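Local coordinates for fatty Acyl-Adenylate Ligase (Escherichia coli, PDB 3PBK), which belongs to the ANL superfamily of AMP-binding enzymes and binds 5'-o-[(s)-(dodecanoyloxy)(hydroxy)phosphoryl]adenosine in its pocket, at residues Gln481-Ile485 with Arg513-Leu517. Sequence-based numbering, arbitrary orientation.
Sequences QEPEI and RRGQL
With CG turned opposite the backbone N (chi1 167°) and a bend at chi2, Arg-513 sends its guanidinium off the helix to meet two loop carboxylates, those of Glu-482 and Glu-484, whose chains also bend at chi2. Glu-484 is gripped side-on: NE of Arg-513 donates to OE2 of Glu-484 at 2.9 Å, while NH2 of Arg-513 reaches OE1 of Glu-484 at 2.7 Å, on the syn lone pair; the two planes are turned 42° apart, so the grip is twisted rather than flat. The same NH2 gives a nearly straight bond, also 2.7 Å, to OE1 of Glu-482, which accepts it with its anti lone pair and lies in the guanidinium plane. Arginine's planar, multi-donor head can serve two acids in one salt-bridge network; glutamate supplies the opposite charge on a chain long enough to cross from the loop. In this ANL-family fold, the network ties the loop between helix 472-479 and strand 490-494 to the start of helix 511-529. One turn along the helix, buried Leu-517 has a branched apolar end suited to its neighbours: CD1 sits over one guanidinium face, near the rim, 3.8 Å from CG of Glu-482, and meets the equally apolar CD1 of Ile-485 tip to tip at 4.0 Å.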
loop_
_atom_site.group_PDB
_atom_site.type_symbol
_atom_site.label_atom_id
_atom_site.label_comp_id
_atom_site.label_asym_id
_atom_site.label_seq_id
_atom_site.Cartn_x
_atom_site.Cartn_y
_atom_site.Cartn_z
ATOM N N GLN A 481 4.622 -23.776 4.311
ATOM C CA GLN A 481 4.857 -24.615 5.477
ATOM C C GLN A 481 6.277 -25.150 5.454
ATOM O O GLN A 481 6.876 -25.440 6.500
ATOM C CB GLN A 481 3.876 -25.781 5.485
ATOM C CG GLN A 481 2.429 -25.349 5.568
ATOM C CD GLN A 481 2.140 -24.613 6.855
ATOM O OE1 GLN A 481 2.055 -23.373 6.871
ATOM N NE2 GLN A 481 2.013 -25.368 7.960
ATOM N N GLU A 482 6.815 -25.292 4.252
ATOM C CA GLU A 482 8.169 -25.770 4.114
ATOM C C GLU A 482 9.108 -24.695 4.653
ATOM O O GLU A 482 8.809 -23.505 4.537
ATOM C CB GLU A 482 8.454 -26.095 2.651
ATOM C CG GLU A 482 7.512 -27.155 2.071
ATOM C CD GLU A 482 7.598 -28.492 2.803
ATOM O OE1 GLU A 482 8.670 -29.140 2.752
ATOM O OE2 GLU A 482 6.587 -28.900 3.423
ATOM N N PRO A 483 10.239 -25.109 5.261
ATOM C CA PRO A 483 11.133 -24.144 5.913
ATOM C C PRO A 483 11.747 -23.192 4.896
ATOM O O PRO A 483 11.980 -22.017 5.200
ATOM C CB PRO A 483 12.229 -25.025 6.523
ATOM C CG PRO A 483 11.731 -26.431 6.430
ATOM C CD PRO A 483 10.803 -26.469 5.269
ATOM N N GLU A 484 11.990 -23.699 3.691
ATOM C CA GLU A 484 12.682 -22.928 2.665
ATOM C C GLU A 484 11.767 -21.898 1.998
ATOM O O GLU A 484 12.221 -20.851 1.531
ATOM C CB GLU A 484 13.302 -23.859 1.616
ATOM C CG GLU A 484 14.252 -24.906 2.186
ATOM C CD GLU A 484 13.614 -26.290 2.329
ATOM O OE1 GLU A 484 12.375 -26.398 2.185
ATOM O OE2 GLU A 484 14.356 -27.270 2.580
ATOM N N ILE A 485 10.474 -22.193 1.965
ATOM C CA ILE A 485 9.511 -21.282 1.362
ATOM C C ILE A 485 8.906 -20.284 2.360
ATOM O O ILE A 485 8.466 -20.657 3.458
ATOM C CB ILE A 485 8.412 -22.062 0.665
ATOM C CG1 ILE A 485 9.047 -23.153 -0.195
ATOM C CG2 ILE A 485 7.552 -21.126 -0.155
ATOM C CD1 ILE A 485 8.062 -24.134 -0.741
ATOM N N ARG A 513 16.233 -32.603 -3.035
ATOM C CA ARG A 513 15.197 -31.921 -2.264
ATOM C C ARG A 513 14.124 -31.314 -3.163
ATOM O O ARG A 513 12.942 -31.347 -2.831
ATOM C CB ARG A 513 15.807 -30.829 -1.388
ATOM C CG ARG A 513 14.783 -29.861 -0.795
ATOM C CD ARG A 513 14.040 -30.487 0.370
ATOM N NE ARG A 513 13.203 -29.534 1.096
ATOM C CZ ARG A 513 11.908 -29.715 1.343
ATOM N NH1 ARG A 513 11.300 -30.815 0.920
ATOM N NH2 ARG A 513 11.221 -28.802 2.021
ATOM N N ARG A 514 14.539 -30.755 -4.297
ATOM C CA ARG A 514 13.587 -30.184 -5.245
ATOM C C ARG A 514 12.550 -31.226 -5.636
ATOM O O ARG A 514 11.354 -31.014 -5.456
ATOM C CB ARG A 514 14.285 -29.649 -6.497
ATOM C CG ARG A 514 15.323 -28.572 -6.235
ATOM C CD ARG A 514 16.098 -28.223 -7.502
ATOM N NE ARG A 514 15.300 -27.424 -8.420
ATOM C CZ ARG A 514 15.059 -26.127 -8.254
ATOM N NH1 ARG A 514 15.551 -25.491 -7.202
ATOM N NH2 ARG A 514 14.322 -25.462 -9.134
ATOM N N GLY A 515 13.008 -32.354 -6.167
ATOM C CA GLY A 515 12.102 -33.417 -6.558
ATOM C C GLY A 515 11.240 -33.869 -5.394
ATOM O O GLY A 515 10.037 -34.095 -5.536
ATOM N N GLN A 516 11.872 -33.994 -4.235
ATOM C CA GLN A 516 11.212 -34.451 -3.026
ATOM C C GLN A 516 10.060 -33.532 -2.625
ATOM O O GLN A 516 8.941 -33.989 -2.369
ATOM C CB GLN A 516 12.246 -34.555 -1.906
ATOM C CG GLN A 516 11.707 -34.339 -0.501
ATOM C CD GLN A 516 12.788 -34.526 0.551
ATOM O OE1 GLN A 516 12.703 -33.981 1.661
ATOM N NE2 GLN A 516 13.824 -35.293 0.198
ATOM N N LEU A 517 10.337 -32.233 -2.585
ATOM C CA LEU A 517 9.341 -31.242 -2.193
ATOM C C LEU A 517 8.237 -31.046 -3.234
ATOM O O LEU A 517 7.091 -30.801 -2.872
ATOM C CB LEU A 517 10.021 -29.912 -1.858
ATOM C CG LEU A 517 9.178 -28.645 -1.737
ATOM C CD1 LEU A 517 9.868 -27.665 -0.834
ATOM C CD2 LEU A 517 8.957 -28.017 -3.084
#